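Local atomic coordinates of flavin-containing monooxygenase (Allium sativum, PDB entry 6WPU), a protein that probably uses its bound FAD to oxygenate the sulfur of S-allyl-L-cysteine, as a garlic flavin-dependent S-monooxygenase. Residues S76-V81 with T184-A189; Q201-N206 with H292-V297; E348-W353 with D403-E408. One frame throughout, in Å; residues are numbered along the deposited sequence. Where two conformers were deposited one is given.

Contact 1 of 3, residues S76-V81 with T184-A189; sequences SSRPIV and TEPRFA
The guanidinium of Arg-78 meets the carboxylate of Glu-185 at its edge, while one of its faces is taken by a neighbour from its own segment: CD1 of Ile-80 lies 3.4 Å above the plane, displaced from the centre of the group. At the edge, NH2 of Arg-78 forms a salt bridge to OE1 of Glu-185 over 3.1 Å. The bond is well placed on the arginine side, since OE1 stays near the guanidinium plane, but less so on the other, because the nitrogen comes from above the carboxylate, whose plane is turned 45° from that of the guanidinium. A moderate N-H...O angle of 139° fits this one-sided grip. Two waters extend the bridge. One accepts from NH1 of Arg-78 and donates to OE2 of Glu-185, so that both carboxylate oxygens are engaged; another joins NH2 to the carbonyl O of Thr-184. The glutamate reaches this place by a bend at its second torsion (chi2 72°), whereas the arginine chain runs extended from CG to NE. NH1 also bonds Asp-75 O, NE has a second acidic partner in Glu-68, and a cation held between two carboxylates would probably keep its charge. Beside the polar bridge, the methyl CG2 of Ile-80 packs on CG2 of Thr-184 at 3.7 Å, while OG1 of that threonine bonds to the carbonyl of His-82. The whole is a water-flanked salt bridge pinning an irregular loop to the short strand 185-186, close to the FAD pocket of a flavin-binding monooxygenase-like protein.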
loop_
_atom_site.group_PDB
_atom_site.type_symbol
_atom_site.label_atom_id
_atom_site.label_comp_id
_atom_site.label_asym_id
_atom_site.label_seq_id
_atom_site.Cartn_x
_atom_site.Cartn_y
_atom_site.Cartn_z
ATOM N N SER A 76 21.358 0.770 6.800
ATOM C CA SER A 76 20.434 0.455 7.890
ATOM C C SER A 76 20.298 1.594 8.891
ATOM O O SER A 76 19.275 1.680 9.572
ATOM C CB SER A 76 20.869 -0.821 8.610
ATOM O OG SER A 76 22.143 -0.640 9.203
ATOM N N SER A 77 21.289 2.471 8.992
ATOM C CA SER A 77 21.227 3.592 9.918
ATOM C C SER A 77 20.657 4.858 9.276
ATOM O O SER A 77 20.752 5.937 9.871
ATOM C CB SER A 77 22.620 3.880 10.485
ATOM O OG SER A 77 23.424 4.499 9.490
ATOM N N ARG A 78 20.084 4.756 8.077
ATOM C CA ARG A 78 19.652 5.948 7.367
ATOM C C ARG A 78 18.390 6.528 8.009
ATOM O O ARG A 78 17.575 5.788 8.566
ATOM C CB ARG A 78 19.378 5.624 5.899
ATOM C CG ARG A 78 18.078 4.829 5.667
ATOM C CD ARG A 78 18.027 4.179 4.273
ATOM N NE ARG A 78 16.734 3.529 4.085
ATOM C CZ ARG A 78 16.464 2.297 4.499
ATOM N NH1 ARG A 78 17.414 1.596 5.109
ATOM N NH2 ARG A 78 15.249 1.774 4.316
ATOM N N PRO A 79 18.218 7.853 7.965
ATOM C CA PRO A 79 16.894 8.430 8.246
ATOM C C PRO A 79 15.880 7.870 7.261
ATOM O O PRO A 79 16.197 7.617 6.091
ATOM C CB PRO A 79 17.096 9.938 8.042
ATOM C CG PRO A 79 18.558 10.158 8.041
ATOM C CD PRO A 79 19.220 8.879 7.628
ATOM N N ILE A 80 14.657 7.668 7.743
ATOM C CA ILE A 80 13.593 7.065 6.952
ATOM C C ILE A 80 12.626 8.157 6.525
ATOM O O ILE A 80 12.178 8.955 7.358
ATOM C CB ILE A 80 12.854 5.963 7.738
ATOM C CG1 ILE A 80 13.824 4.853 8.160
ATOM C CG2 ILE A 80 11.709 5.366 6.886
ATOM C CD1 ILE A 80 14.635 4.254 6.978
ATOM N N VAL A 81 12.296 8.198 5.235
ATOM C CA VAL A 81 11.188 9.011 4.741
ATOM C C VAL A 81 10.025 8.064 4.491
ATOM O O VAL A 81 10.171 7.056 3.789
ATOM C CB VAL A 81 11.574 9.780 3.462
ATOM C CG1 VAL A 81 10.394 10.577 2.971
ATOM C CG2 VAL A 81 12.755 10.711 3.733
ATOM N N THR A 184 7.261 1.366 2.370
ATOM C CA THR A 184 8.371 2.201 2.821
ATOM C C THR A 184 9.717 1.490 2.768
ATOM O O THR A 184 10.712 2.107 2.392
ATOM C CB THR A 184 8.087 2.697 4.257
ATOM O OG1 THR A 184 6.932 3.535 4.224
ATOM C CG2 THR A 184 9.257 3.508 4.802
ATOM N N GLU A 185 9.777 0.213 3.142
ATOM C CA GLU A 185 11.021 -0.535 3.096
ATOM C C GLU A 185 11.164 -1.188 1.723
ATOM O O GLU A 185 10.341 -2.046 1.369
ATOM C CB GLU A 185 11.052 -1.581 4.195
ATOM C CG GLU A 185 12.365 -2.352 4.305
ATOM C CD GLU A 185 13.517 -1.514 4.875
ATOM O OE1 GLU A 185 13.281 -0.375 5.321
ATOM O OE2 GLU A 185 14.665 -2.001 4.876
ATOM N N PRO A 186 12.181 -0.831 0.933
ATOM C CA PRO A 186 12.249 -1.274 -0.470
ATOM C C PRO A 186 12.694 -2.713 -0.647
ATOM O O PRO A 186 13.438 -3.274 0.162
ATOM C CB PRO A 186 13.302 -0.333 -1.076
ATOM C CG PRO A 186 14.231 -0.101 0.047
ATOM C CD PRO A 186 13.298 0.063 1.267
ATOM N N ARG A 187 12.253 -3.302 -1.756
ATOM C CA ARG A 187 12.893 -4.487 -2.293
ATOM C C ARG A 187 13.459 -4.148 -3.668
ATOM O O ARG A 187 13.062 -3.164 -4.301
ATOM C CB ARG A 187 11.934 -5.682 -2.359
ATOM C CG ARG A 187 11.016 -5.719 -3.526
ATOM C CD ARG A 187 10.023 -6.887 -3.432
ATOM N NE ARG A 187 10.636 -8.204 -3.239
ATOM C CZ ARG A 187 10.892 -9.078 -4.218
ATOM N NH1 ARG A 187 10.610 -8.769 -5.480
ATOM N NH2 ARG A 187 11.436 -10.265 -3.934
ATOM N N PHE A 188 14.378 -4.985 -4.139
ATOM C CA PHE A 188 15.255 -4.608 -5.244
ATOM C C PHE A 188 15.291 -5.662 -6.334
ATOM O O PHE A 188 14.957 -6.825 -6.118
ATOM C CB PHE A 188 16.673 -4.372 -4.745
ATOM C CG PHE A 188 16.754 -3.286 -3.749
ATOM C CD1 PHE A 188 16.870 -1.970 -4.163
ATOM C CD2 PHE A 188 16.660 -3.566 -2.396
ATOM C CE1 PHE A 188 16.919 -0.960 -3.240
ATOM C CE2 PHE A 188 16.712 -2.557 -1.468
ATOM C CZ PHE A 188 16.835 -1.254 -1.892
ATOM N N ALA A 189 15.725 -5.233 -7.514
ATOM C CA ALA A 189 15.969 -6.137 -8.622
ATOM C C ALA A 189 17.389 -6.688 -8.529
ATOM O O ALA A 189 18.271 -6.082 -7.916
ATOM C CB ALA A 189 15.769 -5.412 -9.954
HETATM O O HOH W 1 12.847 3.339 3.737
HETATM O O HOH W 2 16.675 -1.171 6.084
#

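Contact 2 of 3, residues Q201-N206 with H292-V297; sequences QMHSHN and HCTGYV
A parallel beta bridge between His-203 and His-292 joins strand 200-203 to strand 289-292 in the mixed sheet, where both strands end, and the contact continues beyond the sheet as an aromatic cluster. Two backbone bonds make the bridge: His-292 N donates to Met-202 O, and Ser-204 N to His-292 O. The same carbonyl oxygen lies 3.6 Å above the centre of the His-203 imidazole. At the strand side, NE2 of His-292 donates to OE1 of Gln-201 over 2.9 Å, in the carbonyl plane and on a lone pair of the amide, and the two flat groups are nearly coplanar. ND1 of that imidazole accepts from Ala-189 N, consistent with this orientation of the ring.

Past the bridge, the edge of His-203 faces the Tyr-296 ring in a T-shaped pair, with planes at 67° and CE1 of His-203 3.8 Å from CZ of Tyr-296. The first torsion of His-203 (chi1 -167°) sets its ring on the carbonyl side of its own backbone, where ND1 accepts from His-205 N, 2.9 Å away; NE2 has two weak acceptors, Gly-295 O and Arg-187 O. The Tyr-296 hydroxyl lies in the plane of His-205, 3.3 Å from its CB, and both residues bond to Ser-84 OG. Two waters gather on Ser-204 OG, one bound to Tyr-296 OH and the other to Gly-295 N. Cys-293 and Ser-204 pack against helix 225-234, while Pro-186 of strand 185-186 touches His-203 and Phe-188 meets that ring edge-to-face.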
loop_
_atom_site.group_PDB
_atom_site.type_symbol
_atom_site.label_atom_id
_atom_site.label_comp_id
_atom_site.label_asym_id
_atom_site.label_seq_id
_atom_site.Cartn_x
_atom_site.Cartn_y
_atom_site.Cartn_z
ATOM N N GLN A 201 22.516 4.675 -9.064
ATOM C CA GLN A 201 21.537 3.648 -8.737
ATOM C C GLN A 201 20.634 4.189 -7.642
ATOM O O GLN A 201 21.130 4.751 -6.658
ATOM C CB GLN A 201 22.235 2.378 -8.252
ATOM C CG GLN A 201 21.932 1.142 -9.027
ATOM C CD GLN A 201 22.383 -0.115 -8.303
ATOM O OE1 GLN A 201 21.599 -1.053 -8.126
ATOM N NE2 GLN A 201 23.648 -0.145 -7.891
ATOM N N MET A 202 19.318 4.045 -7.817
ATOM C CA MET A 202 18.361 4.521 -6.824
ATOM C C MET A 202 17.121 3.637 -6.838
ATOM O O MET A 202 16.861 2.905 -7.796
ATOM C CB MET A 202 17.951 5.974 -7.084
ATOM C CG MET A 202 17.304 6.167 -8.457
ATOM S SD MET A 202 16.721 7.849 -8.752
ATOM C CE MET A 202 15.483 8.034 -7.450
ATOM N N HIS A 203 16.360 3.714 -5.751
ATOM C CA HIS A 203 15.047 3.093 -5.654
ATOM C C HIS A 203 13.995 4.172 -5.869
ATOM O O HIS A 203 14.193 5.328 -5.499
ATOM C CB HIS A 203 14.851 2.411 -4.288
ATOM C CG HIS A 203 13.657 1.504 -4.232
ATOM N ND1 HIS A 203 12.383 1.961 -3.966
ATOM C CD2 HIS A 203 13.543 0.167 -4.428
ATOM C CE1 HIS A 203 11.537 0.945 -4.003
ATOM N NE2 HIS A 203 12.217 -0.154 -4.282
ATOM N N SER A 204 12.890 3.794 -6.509
ATOM C CA SER A 204 11.801 4.739 -6.753
ATOM C C SER A 204 11.218 5.307 -5.473
ATOM O O SER A 204 10.520 6.326 -5.529
ATOM C CB SER A 204 10.674 4.057 -7.528
ATOM O OG SER A 204 10.120 2.985 -6.778
ATOM N N HIS A 205 11.472 4.669 -4.324
ATOM C CA HIS A 205 11.058 5.252 -3.051
ATOM C C HIS A 205 11.560 6.681 -2.909
ATOM O O HIS A 205 10.923 7.501 -2.244
ATOM C CB HIS A 205 11.574 4.405 -1.891
ATOM C CG HIS A 205 11.229 4.954 -0.538
ATOM N ND1 HIS A 205 9.931 5.041 -0.079
ATOM C CD2 HIS A 205 12.018 5.411 0.465
ATOM C CE1 HIS A 205 9.935 5.549 1.141
ATOM N NE2 HIS A 205 11.187 5.771 1.501
ATOM N N ASN A 206 12.676 7.010 -3.552
ATOM C CA ASN A 206 13.239 8.346 -3.466
ATOM C C ASN A 206 12.955 9.184 -4.710
ATOM O O ASN A 206 13.529 10.268 -4.859
ATOM C CB ASN A 206 14.742 8.248 -3.193
ATOM C CG ASN A 206 15.028 7.600 -1.849
ATOM O OD1 ASN A 206 14.523 8.056 -0.824
ATOM N ND2 ASN A 206 15.807 6.526 -1.846
ATOM N N HIS A 292 15.315 1.310 -9.531
ATOM C CA HIS A 292 14.515 0.121 -9.211
ATOM C C HIS A 292 13.100 0.565 -8.856
ATOM O O HIS A 292 12.898 1.232 -7.838
ATOM C CB HIS A 292 15.094 -0.664 -8.035
ATOM C CG HIS A 292 16.523 -1.074 -8.189
ATOM N ND1 HIS A 292 16.930 -2.386 -8.079
ATOM C CD2 HIS A 292 17.646 -0.346 -8.404
ATOM C CE1 HIS A 292 18.241 -2.450 -8.241
ATOM N NE2 HIS A 292 18.700 -1.226 -8.437
ATOM N N CYS A 293 12.122 0.228 -9.693
ATOM C CA CYS A 293 10.713 0.387 -9.302
ATOM C C CYS A 293 10.130 -0.984 -8.975
ATOM O O CYS A 293 9.142 -1.434 -9.537
ATOM C CB CYS A 293 9.915 1.101 -10.401
ATOM S SG CYS A 293 8.325 1.893 -9.840
ATOM N N THR A 294 10.798 -1.653 -8.038
ATOM C CA THR A 294 10.560 -3.054 -7.727
ATOM C C THR A 294 9.764 -3.254 -6.437
ATOM O O THR A 294 9.673 -4.383 -5.951
ATOM C CB THR A 294 11.906 -3.773 -7.644
ATOM O OG1 THR A 294 12.861 -2.890 -7.031
ATOM C CG2 THR A 294 12.410 -4.142 -9.047
ATOM N N GLY A 295 9.200 -2.197 -5.873
ATOM C CA GLY A 295 8.277 -2.345 -4.759
ATOM C C GLY A 295 8.952 -2.427 -3.400
ATOM O O GLY A 295 10.086 -1.974 -3.183
ATOM N N TYR A 296 8.221 -3.034 -2.465
ATOM C CA TYR A 296 8.529 -2.911 -1.051
ATOM C C TYR A 296 8.373 -4.254 -0.357
ATOM O O TYR A 296 7.891 -5.234 -0.933
ATOM C CB TYR A 296 7.636 -1.853 -0.396
ATOM C CG TYR A 296 7.864 -0.502 -1.015
ATOM C CD1 TYR A 296 8.809 0.371 -0.480
ATOM C CD2 TYR A 296 7.156 -0.107 -2.150
ATOM C CE1 TYR A 296 9.049 1.606 -1.055
ATOM C CE2 TYR A 296 7.392 1.126 -2.741
ATOM C CZ TYR A 296 8.339 1.976 -2.191
ATOM O OH TYR A 296 8.585 3.198 -2.784
ATOM N N VAL A 297 8.810 -4.292 0.904
ATOM C CA VAL A 297 8.648 -5.462 1.753
ATOM C C VAL A 297 7.914 -5.028 3.020
ATOM O O VAL A 297 7.870 -3.845 3.379
ATOM C CB VAL A 297 9.987 -6.141 2.103
ATOM C CG1 VAL A 297 10.730 -6.564 0.834
ATOM C CG2 VAL A 297 10.842 -5.218 2.931
HETATM O O HOH W 3 7.922 3.781 -5.381
HETATM O O HOH W 4 8.891 0.582 -6.345
#

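Contact 3 of 3, residues E348-W353 with D403-E408; sequences ELQSKW and DWLANE
A water molecule joins Trp-353 to Glu-408 across two helices: it accepts from NE1 of Trp-353, 3.0 Å away and in the plane of the indole, and donates to OE1 of Glu-408 over 2.6 Å. Beneath this polar link the glutamate stem runs alongside the indole in the same direction, its CB 3.7 Å from CD1 of Trp-353, and the carboxylate stands nearly upright to the ring, at 87°. Its CG lies over a face of Trp-404. That second indole presents its edge to Trp-353 in a T-shaped pair, planes at 83°, with CH2 of Trp-404 3.6 Å from CZ2 of Trp-353. CD2 of Leu-405 comes 3.4 Å from CE3 of Trp-353. The other methyl, CD1, rests on CG of Gln-350 at 3.6 Å, so the leucine fork straddles two residues of the facing helix. Where the backbones come nearest, CB of Leu-349 abuts CB of Leu-405 at 4.0 Å, and Ala-406 offers its small methyl to a branch of Leu-349. The helix segments run in roughly the same sense, 32° apart. The Gln-350 amide is held by Gly-336 N at OE1 and by Tyr-401 OH at NE2, while Phe-324 adds another edge-to-face partner to Trp-353 and Lys-321 a cation-pi partner to Trp-404. The chemistry implies that the two segments meet directly through apolar and aromatic surfaces, their polar link passing through water, and that one turn before Leu-405 the Tyr-401 hydroxyl adds a direct hydrogen bond between helices 343-358 and 398-409.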
loop_
_atom_site.group_PDB
_atom_site.type_symbol
_atom_site.label_atom_id
_atom_site.label_comp_id
_atom_site.label_asym_id
_atom_site.label_seq_id
_atom_site.Cartn_x
_atom_site.Cartn_y
_atom_site.Cartn_z
ATOM N N GLU A 348 -11.417 -0.763 5.777
ATOM C CA GLU A 348 -12.660 -0.491 6.488
ATOM C C GLU A 348 -13.319 -1.789 6.928
ATOM O O GLU A 348 -13.707 -1.945 8.097
ATOM C CB GLU A 348 -13.590 0.317 5.576
ATOM C CG GLU A 348 -14.945 0.765 6.164
ATOM C CD GLU A 348 -15.735 1.626 5.153
ATOM O OE1 GLU A 348 -15.358 1.634 3.949
ATOM O OE2 GLU A 348 -16.717 2.298 5.550
ATOM N N LEU A 349 -13.423 -2.749 6.010
ATOM C CA LEU A 349 -14.109 -3.995 6.323
ATOM C C LEU A 349 -13.268 -4.875 7.240
ATOM O O LEU A 349 -13.809 -5.540 8.132
ATOM C CB LEU A 349 -14.470 -4.718 5.036
ATOM C CG LEU A 349 -15.553 -4.011 4.228
ATOM C CD1 LEU A 349 -15.626 -4.595 2.812
ATOM C CD2 LEU A 349 -16.920 -4.112 4.938
ATOM N N GLN A 350 -11.946 -4.874 7.058
ATOM C CA GLN A 350 -11.083 -5.600 7.983
ATOM C C GLN A 350 -11.254 -5.098 9.409
ATOM O O GLN A 350 -11.341 -5.889 10.352
ATOM C CB GLN A 350 -9.622 -5.469 7.570
ATOM C CG GLN A 350 -9.231 -6.277 6.360
ATOM C CD GLN A 350 -7.742 -6.199 6.116
ATOM O OE1 GLN A 350 -7.129 -5.160 6.350
ATOM N NE2 GLN A 350 -7.149 -7.298 5.657
ATOM N N SER A 351 -11.268 -3.786 9.592
ATOM C CA SER A 351 -11.293 -3.280 10.952
ATOM C C SER A 351 -12.698 -3.379 11.531
ATOM O O SER A 351 -12.855 -3.536 12.744
ATOM C CB SER A 351 -10.758 -1.849 10.981
ATOM O OG SER A 351 -11.496 -1.022 10.102
ATOM N N LYS A 352 -13.716 -3.340 10.669
ATOM C CA LYS A 352 -15.077 -3.635 11.096
ATOM C C LYS A 352 -15.175 -5.062 11.628
ATOM O O LYS A 352 -15.818 -5.317 12.652
ATOM C CB LYS A 352 -16.036 -3.413 9.921
ATOM C CG LYS A 352 -17.489 -3.168 10.287
ATOM C CD LYS A 352 -18.340 -2.966 9.024
ATOM C CE LYS A 352 -17.999 -1.664 8.293
ATOM N NZ LYS A 352 -18.481 -0.459 9.050
ATOM N N TRP A 353 -14.511 -6.000 10.956
ATOM C CA TRP A 353 -14.471 -7.385 11.409
ATOM C C TRP A 353 -13.725 -7.506 12.732
ATOM O O TRP A 353 -14.211 -8.146 13.681
ATOM C CB TRP A 353 -13.807 -8.235 10.329
ATOM C CG TRP A 353 -13.759 -9.701 10.591
ATOM C CD1 TRP A 353 -14.763 -10.488 11.100
ATOM C CD2 TRP A 353 -12.650 -10.570 10.347
ATOM N NE1 TRP A 353 -14.338 -11.794 11.194
ATOM C CE2 TRP A 353 -13.046 -11.872 10.728
ATOM C CE3 TRP A 353 -11.353 -10.374 9.846
ATOM C CZ2 TRP A 353 -12.196 -12.975 10.619
ATOM C CZ3 TRP A 353 -10.513 -11.470 9.733
ATOM C CH2 TRP A 353 -10.942 -12.757 10.117
ATOM N N ASP A 403 -16.310 -9.074 0.434
ATOM C CA ASP A 403 -17.664 -9.545 0.710
ATOM C C ASP A 403 -17.673 -10.580 1.827
ATOM O O ASP A 403 -18.606 -10.609 2.638
ATOM C CB ASP A 403 -18.304 -10.121 -0.552
ATOM C CG ASP A 403 -18.778 -9.044 -1.513
ATOM O OD1 ASP A 403 -18.834 -7.870 -1.106
ATOM O OD2 ASP A 403 -19.086 -9.372 -2.681
ATOM N N TRP A 404 -16.654 -11.447 1.882
ATOM C CA TRP A 404 -16.556 -12.374 3.006
ATOM C C TRP A 404 -16.481 -11.615 4.330
ATOM O O TRP A 404 -17.156 -11.971 5.304
ATOM C CB TRP A 404 -15.343 -13.295 2.846
ATOM C CG TRP A 404 -15.284 -14.342 3.919
ATOM C CD1 TRP A 404 -15.845 -15.581 3.882
ATOM C CD2 TRP A 404 -14.661 -14.223 5.209
ATOM N NE1 TRP A 404 -15.607 -16.249 5.062
ATOM C CE2 TRP A 404 -14.883 -15.437 5.893
ATOM C CE3 TRP A 404 -13.937 -13.210 5.847
ATOM C CZ2 TRP A 404 -14.405 -15.671 7.178
ATOM C CZ3 TRP A 404 -13.460 -13.440 7.133
ATOM C CH2 TRP A 404 -13.692 -14.667 7.781
ATOM N N LEU A 405 -15.677 -10.556 4.377
ATOM C CA LEU A 405 -15.617 -9.735 5.577
ATOM C C LEU A 405 -16.966 -9.082 5.853
ATOM O O LEU A 405 -17.450 -9.089 6.990
ATOM C CB LEU A 405 -14.518 -8.680 5.435
ATOM C CG LEU A 405 -13.062 -9.164 5.446
ATOM C CD1 LEU A 405 -12.106 -8.047 5.030
ATOM C CD2 LEU A 405 -12.701 -9.690 6.806
ATOM N N ALA A 406 -17.600 -8.524 4.815
ATOM C CA ALA A 406 -18.907 -7.894 5.001
ATOM C C ALA A 406 -19.929 -8.885 5.549
ATOM O O ALA A 406 -20.725 -8.551 6.442
ATOM C CB ALA A 406 -19.398 -7.295 3.683
ATOM N N ASN A 407 -19.920 -10.114 5.038
ATOM C CA ASN A 407 -20.865 -11.096 5.548
ATOM C C ASN A 407 -20.554 -11.482 6.988
ATOM O O ASN A 407 -21.473 -11.757 7.767
ATOM C CB ASN A 407 -20.885 -12.328 4.653
ATOM C CG ASN A 407 -22.028 -13.261 5.000
ATOM O OD1 ASN A 407 -23.164 -13.046 4.580
ATOM N ND2 ASN A 407 -21.738 -14.286 5.792
ATOM N N GLU A 408 -19.278 -11.492 7.375
ATOM C CA GLU A 408 -18.957 -11.766 8.773
ATOM C C GLU A 408 -19.525 -10.689 9.686
ATOM O O GLU A 408 -20.046 -10.992 10.764
ATOM C CB GLU A 408 -17.444 -11.884 8.949
ATOM C CG GLU A 408 -16.882 -13.171 8.391
ATOM C CD GLU A 408 -17.538 -14.388 9.037
ATOM O OE1 GLU A 408 -17.332 -14.611 10.251
ATOM O OE2 GLU A 408 -18.274 -15.103 8.331
HETATM O O HOH W 5 -15.367 -14.522 11.939
#

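Contacts 1 and 2 form one neighbourhood, their centres about 9 Å apart, whereas contact 3 lies across the chain's centre, about 32 Å between centres from either. The first two are joined directly: strands 185-186 and 296-297 pair antiparallel, Glu-185 O lies 2.8 Å from Val-297 N, and Arg-187 O lies 2.8 Å from Thr-294 OG1 in a probable hydrogen bond. Glu-68 links them too, reaching both Arg-78 and His-205. Contacts 1 and 2 approach the bound FAD most closely, the side chains of Thr-184 and Tyr-296 each being about 5 Å from it, while contact 3 stands farther off, with the Gln-350 side chain about 8 Å away.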